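Local coordinates for cellulase CEL9M (Clostridium cellulolyticum, PDB 1IA7), which probably hydrolyses internal beta-1,4-glucosidic linkages in cellulose and related beta-glucans, as a zinc- and calcium-binding member of glycosyl hydrolase family 9, at residues 124-129 and 363-368; 55-60 and 408-413; 359-364 and 399-404. All blocks are in the same frame, centred on the assembly; numbering follows the deposited sequence.

Overall arrangement
The three contacts lie close together on one side of the chain's centre. Centre to centre, contacts 1 and 2 are about 9 Å apart, contacts 2 and 3 about 12 Å, and contacts 1 and 3 about 13 Å. In chain order come 55-60, 124-129, 359-364 with the overlapping 363-368, 399-404 and 408-413, so contacts 1 and 3 both fall within the span closed by contact 2. The segments of contacts 1 and 3 overlap at H363 and H364, which precede helix 365-368, while helix 406-409 runs into contact 2. H363 N bonds to T409 O. All three touch the chain B glucose, contact 3 through the shared H363 alone.

Contact 1: residues 124-129 and 363-368; sequences ADHTYW and HHRAAN. With BGC (beta-D-glucopyranose), chain B; BGC (beta-D-glucopyranose), chain C.
R365 reaches the turn at 125-128 through hydrogen bonds of its guanidinium edge. NE donates to Y128 O at 2.7 Å, almost straight at 172° and in the guanidinium plane, whereas NH2 makes only weak bonds to Y128 O and H126 O. On the sugar side, NH1 and NH2 both donate to O2 of the chain B glucose, NH2 at 2.8 Å. H363 NE2 is also hydrogen-bonded to that O2, at 2.8 Å, so three nitrogens of two side chains grip one hydroxyl; G58 O is a second acceptor for NH1.

These loops line the sugar-binding cleft of the family 9 catalytic domain, an (alpha/alpha)6 barrel. The glucoses of chains B and C are joined here as a disaccharide, C1 of the first being bonded to O4 of the second.

The other polar link is W129 NE1 to N368 OD1, 3.0 Å. It runs in the indole plane but meets the amide from above its carbonyl plane, and OD1 also accepts from Y370 N.

Ring contacts complete the set. R365 CG sits 3.8 Å from the centroid of the six-membered ring of W129, a CH-pi contact. With CG anti to the backbone N (chi1 -168°), the indole brings CE3 over one guanidinium face, 3.6 Å from R365 CZ, and meets the H363 ring obliquely, planes at 59°. H126 lays a ring face against C2 of the chain B glucose, its NE2 bonding to D59.

Contact 2: residues 55-60 and 408-413; sequences HDAGDH and YTEVAL. With ZN (zinc ion), chain D; BGC (beta-D-glucopyranose), chain B.
E410 OE2 accepts two bonds, from G58 N at 3.2 Å and from O3 of the chain B glucose, which lies 2.8 Å from E410 OE2. The amide arrives on the anti side of the carboxylate, 24° out of its plane, and its N-H...O angle of 139° makes this a bent bond. The other oxygen, OE1, takes the hydroxyl O4 of the same glucose at 2.6 Å, so the carboxylate spans two neighbouring hydroxyls while the loop amide helps to fix its rotation. Its chain gets there by extension: the first torsion, chi1 -171°, sends CG away from the backbone N, and the chain stays stretched out beyond it.

The backbones come nearest at A57 and A412, whose CB atoms are 3.7 Å apart. One step along, L413 N donates to D56 O at 3.0 Å, a nearly linear bond that ties the loop to the first turn of helix 413-430, which A412 precedes as N-cap residue. The L413 side chain lies against the same backbone, CD1 being 3.4 Å from H55 O. V411 O is buried by this packing and has no partner in the model; A57 CB presses on V411 O at 3.0 Å.

Within 55-60, D59 OD1 accepts from A57 N, while D59 OD2 pairs with H126 NE2. At the far end H55 NE2 binds the zinc ion at 2.1 Å, with C22, C38 and H39 as the other ligands. The loop that carries the zinc ligand H55 also supplies the G58 amide beside E410, the predicted active-site glutamate, an arrangement consistent with the active-site cleft of a family 9 cellulase.

Contact 3: residues 359-364 and 399-404; sequences CIHPHH and FLDDAN. With BGC (beta-D-glucopyranose), chain B.
D401 places its carboxylate across the backbone of I360 and H361, each oxygen meeting one amide. I360 N donates to OD2 at 3.0 Å along the syn lone pair, nearly straight at 166°. H361 N donates to OD1, also at 3.0 Å, but from 19° out of the carboxylate plane and along a more bent path. A chi1 of -154° swings the D401 carboxylate away from its own amide nitrogen and over to the facing loop.

The H361 side chain folds back on the same aspartate. Its ring stands almost perpendicular to the carboxylate and presents CD2 at 3.1 Å from D401 O, while CB lies near OD1. C359 meets F399: its SG lies at the ring edge, 5.4 Å from the centroid, and its CB packs on F399 CZ at 4.1 Å.

Nearer the sugar, H363 ND1 donates to A403 O at 3.0 Å, a bent bond tilted from the ring plane. With NE2 bonded to the glucose, the rotation of the imidazole is set from both nitrogens. Each loop contains an inverse gamma turn, centred on H363 and on D401, and D402 OD1 accepts from N404 N in an Asx turn.

The two amide bonds hold the orientation of the carboxylate of D401, a predicted active-site residue, and would probably stabilise its negative charge; it does not touch the chain B glucose.

Contact 1: residues 124-129 and 363-368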
loop_
_atom_site.group_PDB
_atom_site.type_symbol
_atom_site.label_atom_id
_atom_site.label_comp_id
_atom_site.label_asym_id
_atom_site.label_seq_id
_atom_site.Cartn_x
_atom_site.Cartn_y
_atom_site.Cartn_z
ATOM N N ALA A 124 12.157 -15.665 12.193
ATOM C CA ALA A 124 11.471 -16.770 12.856
ATOM C C ALA A 124 10.079 -17.031 12.262
ATOM O O ALA A 124 9.678 -18.184 12.092
ATOM C CB ALA A 124 11.355 -16.497 14.349
ATOM N N ASP A 125 9.347 -15.963 11.948
ATOM C CA ASP A 125 7.999 -16.092 11.378
ATOM C C ASP A 125 8.019 -16.885 10.071
ATOM O O ASP A 125 7.125 -17.683 9.795
ATOM C CB ASP A 125 7.398 -14.704 11.110
ATOM C CG ASP A 125 5.992 -14.775 10.523
ATOM O OD1 ASP A 125 5.070 -15.243 11.225
ATOM O OD2 ASP A 125 5.806 -14.364 9.359
ATOM N N HIS A 126 9.051 -16.660 9.272
ATOM C CA HIS A 126 9.174 -17.331 7.987
ATOM C C HIS A 126 9.546 -18.812 8.066
ATOM O O HIS A 126 9.431 -19.535 7.077
ATOM C CB HIS A 126 10.170 -16.565 7.111
ATOM C CG HIS A 126 9.709 -15.186 6.755
ATOM N ND1 HIS A 126 10.484 -14.298 6.041
ATOM C CD2 HIS A 126 8.542 -14.546 7.008
ATOM C CE1 HIS A 126 9.815 -13.172 5.869
ATOM N NE2 HIS A 126 8.634 -13.296 6.444
ATOM N N THR A 127 9.983 -19.267 9.237
ATOM C CA THR A 127 10.332 -20.673 9.405
ATOM C C THR A 127 9.050 -21.456 9.681
ATOM O O THR A 127 9.069 -22.681 9.787
ATOM C CB THR A 127 11.288 -20.893 10.591
ATOM O OG1 THR A 127 10.611 -20.580 11.814
ATOM C CG2 THR A 127 12.524 -20.019 10.450
ATOM N N TYR A 128 7.940 -20.731 9.803
ATOM C CA TYR A 128 6.634 -21.330 10.069
ATOM C C TYR A 128 5.751 -21.326 8.825
ATOM O O TYR A 128 5.742 -20.359 8.066
ATOM C CB TYR A 128 5.918 -20.551 11.177
ATOM C CG TYR A 128 4.466 -20.942 11.388
ATOM C CD1 TYR A 128 4.129 -22.084 12.112
ATOM C CD2 TYR A 128 3.428 -20.162 10.870
ATOM C CE1 TYR A 128 2.792 -22.444 12.319
ATOM C CE2 TYR A 128 2.087 -20.512 11.070
ATOM C CZ TYR A 128 1.780 -21.656 11.798
ATOM O OH TYR A 128 0.465 -22.012 12.007
ATOM N N TRP A 129 5.012 -22.410 8.617
ATOM C CA TRP A 129 4.097 -22.485 7.486
ATOM C C TRP A 129 2.817 -23.190 7.910
ATOM O O TRP A 129 2.795 -24.405 8.100
ATOM C CB TRP A 129 4.719 -23.214 6.295
ATOM C CG TRP A 129 3.902 -23.041 5.052
ATOM C CD1 TRP A 129 2.753 -23.705 4.723
ATOM C CD2 TRP A 129 4.110 -22.067 4.019
ATOM N NE1 TRP A 129 2.229 -23.201 3.557
ATOM C CE2 TRP A 129 3.042 -22.194 3.102
ATOM C CE3 TRP A 129 5.094 -21.096 3.782
ATOM C CZ2 TRP A 129 2.927 -21.387 1.966
ATOM C CZ3 TRP A 129 4.983 -20.290 2.650
ATOM C CH2 TRP A 129 3.905 -20.444 1.756
ATOM N N HIS A 363 1.996 -17.438 -2.935
ATOM C CA HIS A 363 2.855 -17.560 -1.763
ATOM C C HIS A 363 2.120 -16.853 -0.630
ATOM O O HIS A 363 2.454 -15.733 -0.252
ATOM C CB HIS A 363 4.215 -16.897 -2.007
ATOM C CG HIS A 363 5.207 -17.144 -0.911
ATOM N ND1 HIS A 363 5.820 -18.364 -0.723
ATOM C CD2 HIS A 363 5.659 -16.341 0.080
ATOM C CE1 HIS A 363 6.605 -18.303 0.338
ATOM N NE2 HIS A 363 6.524 -17.086 0.845
ATOM N N HIS A 364 1.103 -17.521 -0.099
ATOM C CA HIS A 364 0.286 -16.962 0.972
ATOM C C HIS A 364 -0.095 -18.109 1.900
ATOM O O HIS A 364 -0.805 -19.030 1.505
ATOM C CB HIS A 364 -0.954 -16.305 0.352
ATOM C CG HIS A 364 -1.753 -15.467 1.303
ATOM N ND1 HIS A 364 -2.704 -15.997 2.147
ATOM C CD2 HIS A 364 -1.775 -14.127 1.510
ATOM C CE1 HIS A 364 -3.281 -15.023 2.828
ATOM N NE2 HIS A 364 -2.736 -13.878 2.461
ATOM N N ARG A 365 0.391 -18.053 3.135
ATOM C CA ARG A 365 0.129 -19.110 4.104
ATOM C C ARG A 365 -1.343 -19.447 4.348
ATOM O O ARG A 365 -1.727 -20.609 4.235
ATOM C CB ARG A 365 0.840 -18.787 5.427
ATOM C CG ARG A 365 2.367 -18.928 5.331
ATOM C CD ARG A 365 3.094 -18.364 6.546
ATOM N NE ARG A 365 4.541 -18.597 6.488
ATOM C CZ ARG A 365 5.376 -18.012 5.630
ATOM N NH1 ARG A 365 4.924 -17.139 4.738
ATOM N NH2 ARG A 365 6.674 -18.305 5.662
ATOM N N ALA A 366 -2.176 -18.457 4.661
ATOM C CA ALA A 366 -3.594 -18.745 4.920
ATOM C C ALA A 366 -4.308 -19.350 3.710
ATOM O O ALA A 366 -5.018 -20.346 3.839
ATOM C CB ALA A 366 -4.326 -17.478 5.376
ATOM N N ALA A 367 -4.124 -18.754 2.537
ATOM C CA ALA A 367 -4.779 -19.265 1.339
ATOM C C ALA A 367 -4.258 -20.648 0.941
ATOM O O ALA A 367 -5.040 -21.513 0.541
ATOM C CB ALA A 367 -4.613 -18.273 0.180
ATOM N N ASN A 368 -2.946 -20.852 1.041
ATOM C CA ASN A 368 -2.343 -22.143 0.693
ATOM C C ASN A 368 -3.057 -23.244 1.467
ATOM O O ASN A 368 -3.450 -24.267 0.897
ATOM C CB ASN A 368 -0.849 -22.149 1.030
ATOM C CG ASN A 368 -0.205 -23.511 0.818
ATOM O OD1 ASN A 368 0.065 -24.239 1.771
ATOM N ND2 ASN A 368 0.035 -23.863 -0.439
HETATM C C2 BGC B . 8.560 -15.939 3.279
HETATM C C3 BGC B . 8.127 -14.758 2.406
HETATM C C4 BGC B . 9.332 -13.881 2.048
HETATM C C5 BGC B . 10.449 -14.742 1.448
HETATM C C6 BGC B . 11.708 -13.941 1.159
HETATM C C1 BGC B . 9.722 -16.696 2.625
HETATM O O2 BGC B . 7.461 -16.819 3.454
HETATM O O3 BGC B . 7.155 -13.985 3.098
HETATM O O4 BGC B . 8.940 -12.893 1.105
HETATM O O5 BGC B . 10.810 -15.798 2.364
HETATM O O6 BGC B . 12.239 -13.369 2.345
HETATM C C2 BGC C . 13.293 -19.778 3.040
HETATM C C3 BGC C . 12.428 -18.603 3.504
HETATM C C4 BGC C . 11.014 -18.714 2.917
HETATM C C5 BGC C . 10.423 -20.099 3.235
HETATM C C6 BGC C . 9.072 -20.330 2.580
HETATM C C1 BGC C . 12.598 -21.097 3.386
HETATM O O1 BGC C . 13.349 -22.160 2.905
HETATM O O2 BGC C . 14.561 -19.725 3.677
HETATM O O3 BGC C . 13.025 -17.382 3.094
HETATM O O4 BGC C . 10.173 -17.688 3.485
HETATM O O5 BGC C . 11.305 -21.144 2.762
HETATM O O6 BGC C . 9.166 -20.250 1.165
#

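Contact 2: residues 55-60 and 408-413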
loop_
_atom_site.group_PDB
_atom_site.type_symbol
_atom_site.label_atom_id
_atom_site.label_comp_id
_atom_site.label_asym_id
_atom_site.label_seq_id
_atom_site.Cartn_x
_atom_site.Cartn_y
_atom_site.Cartn_z
ATOM N N HIS A 55 -1.556 -8.727 8.237
ATOM C CA HIS A 55 -0.337 -9.490 7.990
ATOM C C HIS A 55 0.214 -8.784 6.757
ATOM O O HIS A 55 -0.550 -8.394 5.874
ATOM C CB HIS A 55 -0.677 -10.943 7.652
ATOM C CG HIS A 55 -1.420 -11.652 8.737
ATOM N ND1 HIS A 55 -2.390 -12.596 8.480
ATOM C CD2 HIS A 55 -1.341 -11.548 10.085
ATOM C CE1 HIS A 55 -2.880 -13.041 9.623
ATOM N NE2 HIS A 55 -2.261 -12.420 10.612
ATOM N N ASP A 56 1.530 -8.624 6.691
ATOM C CA ASP A 56 2.148 -7.918 5.578
ATOM C C ASP A 56 1.967 -8.492 4.179
ATOM O O ASP A 56 1.478 -7.806 3.287
ATOM C CB ASP A 56 3.646 -7.745 5.817
ATOM C CG ASP A 56 4.302 -6.927 4.720
ATOM O OD1 ASP A 56 4.015 -5.716 4.643
ATOM O OD2 ASP A 56 5.082 -7.492 3.924
ATOM N N ALA A 57 2.379 -9.737 3.977
ATOM C CA ALA A 57 2.285 -10.348 2.656
ATOM C C ALA A 57 1.757 -11.778 2.706
ATOM O O ALA A 57 0.564 -12.007 2.929
ATOM C CB ALA A 57 3.660 -10.318 1.994
ATOM N N GLY A 58 2.651 -12.731 2.468
ATOM C CA GLY A 58 2.288 -14.136 2.515
ATOM C C GLY A 58 2.641 -14.640 3.901
ATOM O O GLY A 58 2.291 -15.756 4.287
ATOM N N ASP A 59 3.353 -13.795 4.643
ATOM C CA ASP A 59 3.767 -14.096 6.007
ATOM C C ASP A 59 2.809 -13.421 6.986
ATOM O O ASP A 59 1.787 -12.856 6.580
ATOM C CB ASP A 59 5.198 -13.616 6.249
ATOM C CG ASP A 59 5.368 -12.128 5.994
ATOM O OD1 ASP A 59 4.391 -11.483 5.563
ATOM O OD2 ASP A 59 6.481 -11.608 6.222
ATOM N N HIS A 60 3.139 -13.453 8.270
ATOM C CA HIS A 60 2.245 -12.884 9.264
ATOM C C HIS A 60 2.757 -11.720 10.100
ATOM O O HIS A 60 2.049 -11.233 10.979
ATOM C CB HIS A 60 1.749 -14.012 10.163
ATOM C CG HIS A 60 1.008 -15.075 9.416
ATOM N ND1 HIS A 60 1.019 -16.401 9.794
ATOM C CD2 HIS A 60 0.248 -15.009 8.297
ATOM C CE1 HIS A 60 0.302 -17.106 8.937
ATOM N NE2 HIS A 60 -0.177 -16.285 8.020
ATOM N N TYR A 408 7.574 -14.313 -8.341
ATOM C CA TYR A 408 6.403 -14.403 -9.202
ATOM C C TYR A 408 5.072 -14.538 -8.459
ATOM O O TYR A 408 4.076 -13.913 -8.828
ATOM C CB TYR A 408 6.512 -15.615 -10.138
ATOM C CG TYR A 408 7.685 -15.630 -11.089
ATOM C CD1 TYR A 408 8.979 -15.901 -10.638
ATOM C CD2 TYR A 408 7.493 -15.416 -12.453
ATOM C CE1 TYR A 408 10.052 -15.961 -11.530
ATOM C CE2 TYR A 408 8.551 -15.472 -13.350
ATOM C CZ TYR A 408 9.828 -15.747 -12.886
ATOM O OH TYR A 408 10.873 -15.811 -13.785
ATOM N N THR A 409 5.063 -15.353 -7.412
ATOM C CA THR A 409 3.834 -15.649 -6.685
ATOM C C THR A 409 3.479 -14.993 -5.358
ATOM O O THR A 409 2.408 -15.265 -4.820
ATOM C CB THR A 409 3.734 -17.152 -6.446
ATOM O OG1 THR A 409 4.845 -17.570 -5.647
ATOM C CG2 THR A 409 3.751 -17.904 -7.774
ATOM N N GLU A 410 4.326 -14.151 -4.787
ATOM C CA GLU A 410 3.886 -13.596 -3.519
ATOM C C GLU A 410 2.931 -12.425 -3.725
ATOM O O GLU A 410 2.876 -11.836 -4.805
ATOM C CB GLU A 410 5.068 -13.196 -2.631
ATOM C CG GLU A 410 4.621 -12.812 -1.211
ATOM C CD GLU A 410 5.724 -12.941 -0.170
ATOM O OE1 GLU A 410 6.895 -12.680 -0.513
ATOM O OE2 GLU A 410 5.415 -13.289 0.996
ATOM N N VAL A 411 2.151 -12.134 -2.689
ATOM C CA VAL A 411 1.180 -11.051 -2.701
ATOM C C VAL A 411 1.485 -10.198 -1.474
ATOM O O VAL A 411 2.203 -10.641 -0.577
ATOM C CB VAL A 411 -0.249 -11.610 -2.596
ATOM C CG1 VAL A 411 -0.536 -12.525 -3.783
ATOM C CG2 VAL A 411 -0.408 -12.392 -1.290
ATOM N N ALA A 412 0.958 -8.980 -1.423
ATOM C CA ALA A 412 1.222 -8.126 -0.277
ATOM C C ALA A 412 0.290 -6.931 -0.214
ATOM O O ALA A 412 -0.315 -6.545 -1.209
ATOM C CB ALA A 412 2.671 -7.653 -0.309
ATOM N N LEU A 413 0.178 -6.351 0.971
ATOM C CA LEU A 413 -0.667 -5.183 1.167
ATOM C C LEU A 413 -0.247 -4.049 0.235
ATOM O O LEU A 413 -1.091 -3.436 -0.425
ATOM C CB LEU A 413 -0.567 -4.701 2.615
ATOM C CG LEU A 413 -0.927 -5.699 3.715
ATOM C CD1 LEU A 413 -0.600 -5.099 5.080
ATOM C CD2 LEU A 413 -2.409 -6.051 3.611
HETATM ZN ZN ZN D . -2.717 -12.468 12.667
HETATM C C2 BGC B . 8.560 -15.939 3.279
HETATM C C3 BGC B . 8.127 -14.758 2.406
HETATM C C4 BGC B . 9.332 -13.881 2.048
HETATM C C5 BGC B . 10.449 -14.742 1.448
HETATM C C6 BGC B . 11.708 -13.941 1.159
HETATM C C1 BGC B . 9.722 -16.696 2.625
HETATM O O2 BGC B . 7.461 -16.819 3.454
HETATM O O3 BGC B . 7.155 -13.985 3.098
HETATM O O4 BGC B . 8.940 -12.893 1.105
HETATM O O5 BGC B . 10.810 -15.798 2.364
HETATM O O6 BGC B . 12.239 -13.369 2.345
#

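Contact 3: residues 359-364 and 399-404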
loop_
_atom_site.group_PDB
_atom_site.type_symbol
_atom_site.label_atom_id
_atom_site.label_comp_id
_atom_site.label_asym_id
_atom_site.label_seq_id
_atom_site.Cartn_x
_atom_site.Cartn_y
_atom_site.Cartn_z
ATOM N N CYS A 359 -3.189 -17.310 -10.999
ATOM C CA CYS A 359 -2.179 -18.013 -10.213
ATOM C C CYS A 359 -2.830 -19.013 -9.262
ATOM O O CYS A 359 -3.731 -18.658 -8.513
ATOM C CB CYS A 359 -1.350 -17.001 -9.415
ATOM S SG CYS A 359 -0.145 -17.729 -8.277
ATOM N N ILE A 360 -2.375 -20.264 -9.293
ATOM C CA ILE A 360 -2.937 -21.286 -8.413
ATOM C C ILE A 360 -2.006 -21.640 -7.259
ATOM O O ILE A 360 -2.401 -22.354 -6.334
ATOM C CB ILE A 360 -3.277 -22.587 -9.182
ATOM C CG1 ILE A 360 -2.009 -23.194 -9.777
ATOM C CG2 ILE A 360 -4.292 -22.298 -10.278
ATOM C CD1 ILE A 360 -2.242 -24.534 -10.450
ATOM N N HIS A 361 -0.777 -21.132 -7.312
ATOM C CA HIS A 361 0.224 -21.383 -6.272
ATOM C C HIS A 361 0.672 -20.080 -5.604
ATOM O O HIS A 361 1.857 -19.746 -5.606
ATOM C CB HIS A 361 1.456 -22.074 -6.873
ATOM C CG HIS A 361 1.199 -23.464 -7.365
ATOM N ND1 HIS A 361 1.087 -24.545 -6.518
ATOM C CD2 HIS A 361 1.029 -23.949 -8.617
ATOM C CE1 HIS A 361 0.858 -25.636 -7.227
ATOM N NE2 HIS A 361 0.819 -25.302 -8.504
ATOM N N PRO A 362 -0.269 -19.323 -5.020
ATOM C CA PRO A 362 0.135 -18.070 -4.376
ATOM C C PRO A 362 1.005 -18.301 -3.139
ATOM O O PRO A 362 0.796 -19.259 -2.395
ATOM C CB PRO A 362 -1.200 -17.416 -4.033
ATOM C CG PRO A 362 -2.088 -18.604 -3.760
ATOM C CD PRO A 362 -1.723 -19.540 -4.892
ATOM N N HIS A 363 1.996 -17.438 -2.935
ATOM C CA HIS A 363 2.855 -17.560 -1.763
ATOM C C HIS A 363 2.120 -16.853 -0.630
ATOM O O HIS A 363 2.454 -15.733 -0.252
ATOM C CB HIS A 363 4.215 -16.897 -2.007
ATOM C CG HIS A 363 5.207 -17.144 -0.911
ATOM N ND1 HIS A 363 5.820 -18.364 -0.723
ATOM C CD2 HIS A 363 5.659 -16.341 0.080
ATOM C CE1 HIS A 363 6.605 -18.303 0.338
ATOM N NE2 HIS A 363 6.524 -17.086 0.845
ATOM N N HIS A 364 1.103 -17.521 -0.099
ATOM C CA HIS A 364 0.286 -16.962 0.972
ATOM C C HIS A 364 -0.095 -18.109 1.900
ATOM O O HIS A 364 -0.805 -19.030 1.505
ATOM C CB HIS A 364 -0.954 -16.305 0.352
ATOM C CG HIS A 364 -1.753 -15.467 1.303
ATOM N ND1 HIS A 364 -2.704 -15.997 2.147
ATOM C CD2 HIS A 364 -1.775 -14.127 1.510
ATOM C CE1 HIS A 364 -3.281 -15.023 2.828
ATOM N NE2 HIS A 364 -2.736 -13.878 2.461
ATOM N N PHE A 399 5.382 -16.369 -16.924
ATOM C CA PHE A 399 4.999 -16.497 -15.525
ATOM C C PHE A 399 5.254 -17.912 -15.010
ATOM O O PHE A 399 4.824 -18.889 -15.623
ATOM C CB PHE A 399 3.514 -16.156 -15.349
ATOM C CG PHE A 399 3.057 -16.151 -13.916
ATOM C CD1 PHE A 399 3.420 -15.115 -13.059
ATOM C CD2 PHE A 399 2.277 -17.189 -13.417
ATOM C CE1 PHE A 399 3.011 -15.115 -11.726
ATOM C CE2 PHE A 399 1.862 -17.201 -12.087
ATOM C CZ PHE A 399 2.230 -16.162 -11.238
ATOM N N LEU A 400 5.955 -18.013 -13.885
ATOM C CA LEU A 400 6.254 -19.306 -13.276
ATOM C C LEU A 400 5.337 -19.492 -12.073
ATOM O O LEU A 400 5.565 -18.910 -11.017
ATOM C CB LEU A 400 7.715 -19.361 -12.823
ATOM C CG LEU A 400 8.785 -19.230 -13.910
ATOM C CD1 LEU A 400 10.165 -19.286 -13.273
ATOM C CD2 LEU A 400 8.625 -20.345 -14.933
ATOM N N ASP A 401 4.307 -20.315 -12.236
ATOM C CA ASP A 401 3.343 -20.548 -11.167
ATOM C C ASP A 401 3.833 -21.542 -10.112
ATOM O O ASP A 401 3.424 -22.702 -10.107
ATOM C CB ASP A 401 2.024 -21.042 -11.765
ATOM C CG ASP A 401 0.831 -20.728 -10.886
ATOM O OD1 ASP A 401 0.999 -20.652 -9.651
ATOM O OD2 ASP A 401 -0.280 -20.570 -11.432
ATOM N N ASP A 402 4.702 -21.077 -9.217
ATOM C CA ASP A 402 5.247 -21.914 -8.146
ATOM C C ASP A 402 5.421 -21.134 -6.846
ATOM O O ASP A 402 6.002 -20.048 -6.831
ATOM C CB ASP A 402 6.591 -22.516 -8.567
ATOM C CG ASP A 402 7.377 -23.075 -7.389
ATOM O OD1 ASP A 402 6.778 -23.764 -6.535
ATOM O OD2 ASP A 402 8.600 -22.832 -7.320
ATOM N N ALA A 403 4.922 -21.705 -5.753
ATOM C CA ALA A 403 4.999 -21.068 -4.443
ATOM C C ALA A 403 6.425 -20.753 -3.993
ATOM O O ALA A 403 6.638 -19.822 -3.212
ATOM C CB ALA A 403 4.306 -21.941 -3.402
ATOM N N ASN A 404 7.401 -21.521 -4.472
ATOM C CA ASN A 404 8.793 -21.280 -4.093
ATOM C C ASN A 404 9.367 -20.042 -4.771
ATOM O O ASN A 404 10.267 -19.393 -4.234
ATOM C CB ASN A 404 9.670 -22.490 -4.425
ATOM C CG ASN A 404 9.468 -23.634 -3.457
ATOM O OD1 ASN A 404 9.500 -23.443 -2.238
ATOM N ND2 ASN A 404 9.270 -24.834 -3.987
HETATM C C2 BGC B . 8.560 -15.939 3.279
HETATM C C3 BGC B . 8.127 -14.758 2.406
HETATM C C4 BGC B . 9.332 -13.881 2.048
HETATM C C5 BGC B . 10.449 -14.742 1.448
HETATM C C6 BGC B . 11.708 -13.941 1.159
HETATM C C1 BGC B . 9.722 -16.696 2.625
HETATM O O2 BGC B . 7.461 -16.819 3.454
HETATM O O3 BGC B . 7.155 -13.985 3.098
HETATM O O4 BGC B . 8.940 -12.893 1.105
HETATM O O5 BGC B . 10.810 -15.798 2.364
HETATM O O6 BGC B . 12.239 -13.369 2.345
#